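Local coordinates for Lin2722 protein (PDB 3DS8), which is of unknown function but belongs to an alpha/beta-hydrolase family and probably acts as a serine hydrolase, at residues L172-A178 against A207-D213; G100-L106 against V128-F134. All coordinates share one frame; numbering follows the deposited sequence.

Interaction 1 (L172-A178 against A207-D213)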
ATOM      1  N   LEU A 172       2.565   0.560 -13.092  1.00 14.40           N
ATOM      2  CA  LEU A 172       2.359   0.732 -11.640  1.00 15.34           C
ATOM      3  C   LEU A 172       2.346   2.227 -11.283  1.00 13.87           C
ATOM      4  O   LEU A 172       3.133   3.005 -11.804  1.00 12.91           O
ATOM      5  CB  LEU A 172       3.415   0.027 -10.822  1.00 14.12           C
ATOM      6  CG  LEU A 172       3.158  -0.110  -9.299  1.00 15.50           C
ATOM      7  CD1 LEU A 172       2.056  -1.093  -9.027  1.00 18.64           C
ATOM      8  CD2 LEU A 172       4.424  -0.456  -8.495  1.00 16.13           C
ATOM      9  N   GLU A 173       1.468   2.605 -10.370  1.00 14.45           N
ATOM     10  CA  GLU A 173       1.402   3.996  -9.885  1.00 14.71           C
ATOM     11  C   GLU A 173       1.443   3.920  -8.359  1.00 13.77           C
ATOM     12  O   GLU A 173       0.659   3.210  -7.751  1.00 13.63           O
ATOM     13  CB  GLU A 173       0.107   4.681 -10.353  1.00 15.57           C
ATOM     14  CG  GLU A 173      -0.018   4.767 -11.857  1.00 15.21           C
ATOM     15  CD  GLU A 173      -1.302   5.409 -12.343  1.00 18.65           C
ATOM     16  OE1 GLU A 173      -2.185   5.603 -11.497  1.00 19.39           O
ATOM     17  OE2 GLU A 173      -1.393   5.797 -13.558  1.00 22.86           O
ATOM     18  N   VAL A 174       2.386   4.626  -7.768  1.00 12.84           N
ATOM     19  CA  VAL A 174       2.698   4.477  -6.351  1.00 12.81           C
ATOM     20  C   VAL A 174       2.533   5.792  -5.639  1.00 13.21           C
ATOM     21  O   VAL A 174       3.053   6.821  -6.100  1.00 13.60           O
ATOM     22  CB  VAL A 174       4.130   3.915  -6.139  1.00 13.57           C
ATOM     23  CG1 VAL A 174       4.466   3.901  -4.668  1.00 11.65           C
ATOM     24  CG2 VAL A 174       4.273   2.535  -6.740  1.00 13.68           C
ATOM     25  N   LEU A 175       1.814   5.770  -4.519  1.00 12.43           N
ATOM     26  CA  LEU A 175       1.686   6.918  -3.637  1.00 12.99           C
ATOM     27  C   LEU A 175       2.210   6.502  -2.278  1.00 13.76           C
ATOM     28  O   LEU A 175       1.728   5.511  -1.670  1.00 13.83           O
ATOM     29  CB  LEU A 175       0.210   7.360  -3.488  1.00 13.39           C
ATOM     30  CG  LEU A 175      -0.089   8.374  -2.386  1.00 13.69           C
ATOM     31  CD1 LEU A 175       0.654   9.677  -2.646  1.00 14.15           C
ATOM     32  CD2 LEU A 175      -1.667   8.578  -2.296  1.00 12.41           C
ATOM     33  N   ALA A 176       3.241   7.212  -1.798  1.00 13.22           N
ATOM     34  CA  ALA A 176       3.810   6.973  -0.488  1.00 13.44           C
ATOM     35  C   ALA A 176       3.421   8.121   0.436  1.00 13.56           C
ATOM     36  O   ALA A 176       3.798   9.295   0.237  1.00 14.21           O
ATOM     37  CB  ALA A 176       5.360   6.858  -0.546  1.00 13.38           C
ATOM     38  N   ILE A 177       2.630   7.772   1.439  1.00 13.05           N
ATOM     39  CA  ILE A 177       2.210   8.671   2.482  1.00 13.70           C
ATOM     40  C   ILE A 177       3.021   8.478   3.733  1.00 12.97           C
ATOM     41  O   ILE A 177       3.207   7.320   4.209  1.00 12.75           O
ATOM     42  CB  ILE A 177       0.710   8.465   2.775  1.00 13.44           C
ATOM     43  CG1 ILE A 177      -0.139   8.973   1.597  1.00 14.43           C
ATOM     44  CG2 ILE A 177       0.309   9.152   4.105  1.00 14.20           C
ATOM     45  CD1 ILE A 177      -1.628   8.647   1.726  1.00 15.97           C
ATOM     46  N   ALA A 178       3.593   9.564   4.241  1.00 12.81           N
ATOM     47  CA  ALA A 178       4.459   9.494   5.397  1.00 14.46           C
ATOM     48  C   ALA A 178       4.051  10.513   6.437  1.00 14.45           C
ATOM     49  O   ALA A 178       3.598  11.610   6.096  1.00 16.40           O
ATOM     50  CB  ALA A 178       5.911   9.737   5.018  1.00 14.41           C
ATOM     51  N   ALA A 207       8.221   2.444 -11.913  1.00 17.43           N
ATOM     52  CA  ALA A 207       6.783   2.688 -11.942  1.00 16.95           C
ATOM     53  C   ALA A 207       6.469   3.818 -12.900  1.00 17.01           C
ATOM     54  O   ALA A 207       7.332   4.692 -13.149  1.00 17.18           O
ATOM     55  CB  ALA A 207       6.335   3.057 -10.556  1.00 16.95           C
ATOM     56  N   LYS A 208       5.242   3.837 -13.416  1.00 14.61           N
ATOM     57  CA  LYS A 208       4.774   4.942 -14.233  1.00 14.92           C
ATOM     58  C   LYS A 208       4.674   6.234 -13.401  1.00 13.56           C
ATOM     59  O   LYS A 208       5.071   7.303 -13.860  1.00 14.33           O
ATOM     60  CB  LYS A 208       3.430   4.626 -14.871  1.00 13.80           C
ATOM     61  CG  LYS A 208       2.943   5.727 -15.752  1.00 16.70           C
ATOM     62  CD  LYS A 208       1.779   5.316 -16.541  1.00 19.49           C
ATOM     63  CE  LYS A 208       0.542   5.187 -15.694  1.00 23.58           C
ATOM     64  NZ  LYS A 208      -0.662   4.862 -16.541  1.00 26.30           N
ATOM     65  N   ALA A 209       4.174   6.123 -12.182  1.00 13.74           N
ATOM     66  CA  ALA A 209       3.985   7.277 -11.333  1.00 13.23           C
ATOM     67  C   ALA A 209       4.498   6.970  -9.946  1.00 12.94           C
ATOM     68  O   ALA A 209       4.359   5.858  -9.434  1.00 12.58           O
ATOM     69  CB  ALA A 209       2.514   7.671 -11.265  1.00 12.55           C
ATOM     70  N   TYR A 210       5.112   7.966  -9.336  1.00 13.04           N
ATOM     71  CA  TYR A 210       5.529   7.878  -7.958  1.00 13.48           C
ATOM     72  C   TYR A 210       5.315   9.233  -7.337  1.00 13.64           C
ATOM     73  O   TYR A 210       5.893  10.196  -7.792  1.00 14.24           O
ATOM     74  CB  TYR A 210       7.011   7.508  -7.827  1.00 13.37           C
ATOM     75  CG  TYR A 210       7.474   7.567  -6.401  1.00 14.69           C
ATOM     76  CD1 TYR A 210       6.996   6.659  -5.456  1.00 14.78           C
ATOM     77  CD2 TYR A 210       8.362   8.578  -5.959  1.00 13.24           C
ATOM     78  CE1 TYR A 210       7.375   6.760  -4.102  1.00 13.82           C
ATOM     79  CE2 TYR A 210       8.788   8.634  -4.624  1.00 14.71           C
ATOM     80  CZ  TYR A 210       8.265   7.714  -3.697  1.00 12.33           C
ATOM     81  OH  TYR A 210       8.682   7.778  -2.375  1.00 13.40           O
ATOM     82  N   ILE A 211       4.461   9.291  -6.323  1.00 13.73           N
ATOM     83  CA  ILE A 211       4.090  10.528  -5.636  1.00 13.56           C
ATOM     84  C   ILE A 211       4.287  10.370  -4.137  1.00 13.29           C
ATOM     85  O   ILE A 211       3.921   9.335  -3.577  1.00 14.17           O
ATOM     86  CB  ILE A 211       2.608  10.871  -5.933  1.00 13.47           C
ATOM     87  CG1 ILE A 211       2.372  10.981  -7.457  1.00 16.43           C
ATOM     88  CG2 ILE A 211       2.188  12.134  -5.165  1.00 14.15           C
ATOM     89  CD1 ILE A 211       0.970  11.528  -7.851  1.00 17.24           C
ATOM     90  N   GLU A 212       4.899  11.373  -3.491  1.00 13.56           N
ATOM     91  CA  GLU A 212       5.057  11.383  -2.046  1.00 13.39           C
ATOM     92  C   GLU A 212       4.115  12.410  -1.426  1.00 13.12           C
ATOM     93  O   GLU A 212       3.867  13.495  -2.034  1.00 12.98           O
ATOM     94  CB  GLU A 212       6.509  11.775  -1.705  1.00 13.87           C
ATOM     95  CG  GLU A 212       7.519  10.748  -2.196  1.00 13.84           C
ATOM     96  CD  GLU A 212       8.952  11.069  -1.858  1.00 14.16           C
ATOM     97  OE1 GLU A 212       9.272  12.229  -1.567  1.00 15.38           O
ATOM     98  OE2 GLU A 212       9.779  10.108  -1.871  1.00 14.92           O
ATOM     99  N   ASP A 213       3.660  12.164  -0.199  1.00 15.03           N
ATOM    100  CA  ASP A 213       2.853  13.154   0.550  1.00 16.19           C
ATOM    101  C   ASP A 213       3.260  13.015   2.005  1.00 15.96           C
ATOM    102  O   ASP A 213       3.179  11.922   2.562  1.00 17.75           O
ATOM    103  CB  ASP A 213       1.347  12.814   0.437  1.00 16.83           C
ATOM    104  CG  ASP A 213       0.442  13.388   1.639  1.00 22.55           C
ATOM    105  OD1 ASP A 213       0.093  14.546   1.467  1.00 24.22           O
ATOM    106  OD2 ASP A 213       0.074  12.694   2.724  1.00 24.92           O
TER
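V174 and A176 are hydrogen-bonded to A209, I211 and D213 across the parallel strands 173-178 and 209-213, whose axes approach to 4.6 Å at 10°. V174 N donates to A209 O at 2.9 Å and A176 N to I211 O, while V174 O and A176 O accept from I211 N and D213 N. At the entry the ladder is looser, L172 O being shared by two weak bonds from K208 N and A209 N.

V174, A176, Y210 and E212 occupy one face. V174 CG1 lies at the edge of the Y210 ring, 3.8 Å from CD1, and Y210 OH donates to the anti lone pair of E212 OE2 at 2.6 Å; E212 OE1 also pairs with R200. On the face of E173, L175 and I211, L175 CD1 reaches I211 CG2 at 3.8 Å, while I177 CG2 lies 3.8 Å from D213 OD2, the carboxylate running alongside. K208 bends at chi3 (72°), which carries NZ to 3.2 Å from E173 OE2 in a salt bridge; K126 holds OE1 of the same carboxylate, and NZ also donates to T244 O. Helix 229-240 packs on this second face. Two adjacent parallel strands joined through the short helix 193-196 form a beta-alpha-beta unit of the alpha/beta-hydrolase sheet.

Interaction 2 (G100-L106 against V128-F134); sequences GHSNGGL and VAIGSPF. With SO4 (sulfate ion), chain B.
The sharp turn between strand 95-101 and helix 103-114 fits a nucleophile elbow, with the GxSxG pattern at G100, S102 and G104, and here it meets the end of strand 123-130. The strands pair in parallel: G100 N donates to V128 O at 2.8 Å and I130 N returns a bond to G100 O. Just past the H101-I130 bridge, S102 N donates to I130 O at 2.8 Å, and the same oxygen takes a weak bond from H101 ND1 at the edge of the imidazole, whose ring stacks with H226.

S102 has the strained backbone of such an elbow (phi 54°, psi -116°). Its carbonyl oxygen is gripped in plane, on a lone pair, by S132 OG at 2.8 Å; chi1 of -64° sets that hydroxyl beside its own backbone N and 3.3 Å from G105 CA. G105, which has no side chain, brings its CA to 4.2 Å from A129 CB, so the start of the helix lies close against the strand. The next residue, L106, packs on P133 and F134 with its two methyls: CD1 touches P133 CD at 3.7 Å, the two side chains crossing at about a right angle, and CD2 approaches F134 CD1 at 3.5 Å.

A sulfate, probably from the crystallisation liquor, sits at the start of the helix, where N103 N donates to its O3 at 2.9 Å. S12 and H222 also bind this ion. With H222 and D188, S102 fits a Ser-His-Asp triad, consistent with an alpha/beta-hydrolase active site.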
ATOM      1  N   GLY A 100      -2.331  -0.063   1.570  1.00 13.93           N
ATOM      2  CA  GLY A 100      -1.821  -0.781   2.721  1.00 14.11           C
ATOM      3  C   GLY A 100      -1.274   0.110   3.824  1.00 14.23           C
ATOM      4  O   GLY A 100      -0.484   1.016   3.555  1.00 14.81           O
ATOM      5  N   HIS A 101      -1.746  -0.075   5.043  1.00 13.39           N
ATOM      6  CA  HIS A 101      -1.207   0.653   6.184  1.00 13.61           C
ATOM      7  C   HIS A 101       0.026  -0.102   6.662  1.00 14.78           C
ATOM      8  O   HIS A 101      -0.065  -1.304   6.955  1.00 13.45           O
ATOM      9  CB  HIS A 101      -2.287   0.719   7.253  1.00 14.43           C
ATOM     10  CG  HIS A 101      -1.893   1.392   8.526  1.00 14.57           C
ATOM     11  ND1 HIS A 101      -1.076   2.506   8.599  1.00 19.06           N
ATOM     12  CD2 HIS A 101      -2.262   1.107   9.803  1.00 14.16           C
ATOM     13  CE1 HIS A 101      -0.950   2.855   9.874  1.00 13.24           C
ATOM     14  NE2 HIS A 101      -1.660   2.029  10.619  1.00 20.11           N
ATOM     15  N   SER A 102       1.136   0.610   6.763  1.00 15.19           N
ATOM     16  CA  SER A 102       2.371   0.134   7.370  1.00 14.94           C
ATOM     17  C   SER A 102       2.849  -1.189   6.759  1.00 14.88           C
ATOM     18  O   SER A 102       3.139  -1.219   5.573  1.00 14.07           O
ATOM     19  CB  SER A 102       2.251   0.140   8.907  1.00 16.98           C
ATOM     20  OG  SER A 102       3.584   0.091   9.452  1.00 22.51           O
ATOM     21  N   ASN A 103       2.904  -2.284   7.533  1.00 14.86           N
ATOM     22  CA  ASN A 103       3.269  -3.599   6.977  1.00 14.75           C
ATOM     23  C   ASN A 103       2.461  -3.990   5.741  1.00 13.79           C
ATOM     24  O   ASN A 103       2.961  -4.680   4.839  1.00 13.76           O
ATOM     25  CB  ASN A 103       3.144  -4.706   8.056  1.00 15.47           C
ATOM     26  CG  ASN A 103       4.039  -5.898   7.784  1.00 19.16           C
ATOM     27  OD1 ASN A 103       5.253  -5.712   7.596  1.00 23.45           O
ATOM     28  ND2 ASN A 103       3.473  -7.144   7.786  1.00 18.65           N
ATOM     29  N   GLY A 104       1.216  -3.563   5.696  1.00 12.97           N
ATOM     30  CA  GLY A 104       0.352  -3.839   4.528  1.00 13.83           C
ATOM     31  C   GLY A 104       0.842  -3.240   3.256  1.00 13.48           C
ATOM     32  O   GLY A 104       0.741  -3.856   2.175  1.00 13.98           O
ATOM     33  N   GLY A 105       1.360  -2.020   3.343  1.00 14.64           N
ATOM     34  CA  GLY A 105       2.037  -1.404   2.178  1.00 14.62           C
ATOM     35  C   GLY A 105       3.299  -2.128   1.738  1.00 14.29           C
ATOM     36  O   GLY A 105       3.565  -2.234   0.538  1.00 14.51           O
ATOM     37  N   LEU A 106       4.061  -2.687   2.682  1.00 14.62           N
ATOM     38  CA  LEU A 106       5.227  -3.504   2.353  1.00 14.80           C
ATOM     39  C   LEU A 106       4.831  -4.807   1.634  1.00 14.03           C
ATOM     40  O   LEU A 106       5.458  -5.203   0.681  1.00 13.70           O
ATOM     41  CB  LEU A 106       6.081  -3.802   3.570  1.00 14.03           C
ATOM     42  CG  LEU A 106       6.618  -2.609   4.374  1.00 14.61           C
ATOM     43  CD1 LEU A 106       7.388  -3.064   5.613  1.00 15.40           C
ATOM     44  CD2 LEU A 106       7.434  -1.738   3.420  1.00 14.20           C
ATOM     45  N   VAL A 128      -1.000   2.349  -2.831  1.00 14.20           N
ATOM     46  CA  VAL A 128      -0.882   3.363  -1.785  1.00 13.77           C
ATOM     47  C   VAL A 128      -0.317   2.745  -0.509  1.00 14.32           C
ATOM     48  O   VAL A 128      -0.836   1.741   0.037  1.00 14.29           O
ATOM     49  CB  VAL A 128      -2.247   4.045  -1.477  1.00 13.62           C
ATOM     50  CG1 VAL A 128      -2.085   5.138  -0.384  1.00 13.50           C
ATOM     51  CG2 VAL A 128      -2.887   4.650  -2.732  1.00 15.03           C
ATOM     52  N   ALA A 129       0.835   3.282  -0.080  1.00 12.68           N
ATOM     53  CA  ALA A 129       1.523   2.800   1.128  1.00 12.89           C
ATOM     54  C   ALA A 129       1.496   3.906   2.186  1.00 14.03           C
ATOM     55  O   ALA A 129       1.976   4.997   1.919  1.00 14.98           O
ATOM     56  CB  ALA A 129       2.985   2.403   0.783  1.00 12.63           C
ATOM     57  N   ILE A 130       0.899   3.627   3.350  1.00 13.47           N
ATOM     58  CA  ILE A 130       0.655   4.656   4.365  1.00 13.24           C
ATOM     59  C   ILE A 130       1.524   4.303   5.580  1.00 14.25           C
ATOM     60  O   ILE A 130       1.234   3.337   6.301  1.00 13.49           O
ATOM     61  CB  ILE A 130      -0.847   4.750   4.735  1.00 13.12           C
ATOM     62  CG1 ILE A 130      -1.695   4.976   3.476  1.00 13.88           C
ATOM     63  CG2 ILE A 130      -1.068   5.836   5.774  1.00 13.60           C
ATOM     64  CD1 ILE A 130      -3.176   5.011   3.751  1.00 13.96           C
ATOM     65  N   GLY A 131       2.597   5.083   5.779  1.00 14.26           N
ATOM     66  CA  GLY A 131       3.543   4.876   6.885  1.00 13.78           C
ATOM     67  C   GLY A 131       4.271   3.536   6.836  1.00 14.35           C
ATOM     68  O   GLY A 131       4.506   2.908   7.871  1.00 14.95           O
ATOM     69  N   SER A 132       4.661   3.097   5.642  1.00 12.68           N
ATOM     70  CA  SER A 132       5.229   1.764   5.476  1.00 13.17           C
ATOM     71  C   SER A 132       6.732   1.861   5.685  1.00 13.95           C
ATOM     72  O   SER A 132       7.365   2.690   5.031  1.00 15.02           O
ATOM     73  CB  SER A 132       4.933   1.178   4.093  1.00 12.43           C
ATOM     74  OG  SER A 132       3.519   0.965   3.887  1.00 13.53           O
ATOM     75  N   PRO A 133       7.295   1.017   6.559  1.00 13.96           N
ATOM     76  CA  PRO A 133       8.731   1.165   6.825  1.00 13.51           C
ATOM     77  C   PRO A 133       9.596   0.420   5.797  1.00 12.58           C
ATOM     78  O   PRO A 133      10.159  -0.659   6.058  1.00 13.88           O
ATOM     79  CB  PRO A 133       8.847   0.608   8.238  1.00 13.50           C
ATOM     80  CG  PRO A 133       7.779  -0.437   8.304  1.00 14.33           C
ATOM     81  CD  PRO A 133       6.675   0.027   7.467  1.00 14.41           C
ATOM     82  N   PHE A 134       9.720   1.010   4.613  1.00 12.52           N
ATOM     83  CA  PHE A 134      10.540   0.444   3.547  1.00 12.84           C
ATOM     84  C   PHE A 134      11.980   0.141   3.938  1.00 12.54           C
ATOM     85  O   PHE A 134      12.531  -0.849   3.497  1.00 12.97           O
ATOM     86  CB  PHE A 134      10.485   1.306   2.279  1.00 12.05           C
ATOM     87  CG  PHE A 134       9.101   1.414   1.701  1.00 12.01           C
ATOM     88  CD1 PHE A 134       8.595   0.385   0.916  1.00 13.97           C
ATOM     89  CD2 PHE A 134       8.353   2.560   1.888  1.00 14.71           C
ATOM     90  CE1 PHE A 134       7.328   0.450   0.422  1.00 13.46           C
ATOM     91  CE2 PHE A 134       7.064   2.617   1.429  1.00 13.90           C
ATOM     92  CZ  PHE A 134       6.585   1.558   0.623  1.00 13.81           C
TER
HETATM   93  S   SO4 B 255       3.804  -2.140  11.158  1.00 23.64           S
HETATM   94  O1  SO4 B 255       4.860  -1.593  10.277  1.00 23.03           O
HETATM   95  O2  SO4 B 255       3.247  -1.104  12.008  1.00 25.94           O
HETATM   96  O3  SO4 B 255       2.692  -2.683  10.369  1.00 15.87           O
HETATM   97  O4  SO4 B 255       4.431  -3.200  12.004  1.00 24.36           O

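In the fold
Strands 123-130 and 173-180 are neighbours in the central sheet, so interaction 2 borders interaction 1 directly, with centres about 12 Å apart. L175 O lies 2.9 Å from A129 N and I177 O 2.8 Å from G131 N, both probable hydrogen bonds that carry the ladder of 172-178 into 128-134. Side chains follow suit: L175 CD2 meets V128 CG1 at 4.0 Å, and I177 CG2 meets I130 CG2. Interaction 2 holds S102, the probable nucleophile, and its sulfate; interaction 1 extends the sheet away from it, though A178 comes near the putative triad without touching it. Helix 229-240 reaches side chains of both contacts, including I177 and I130.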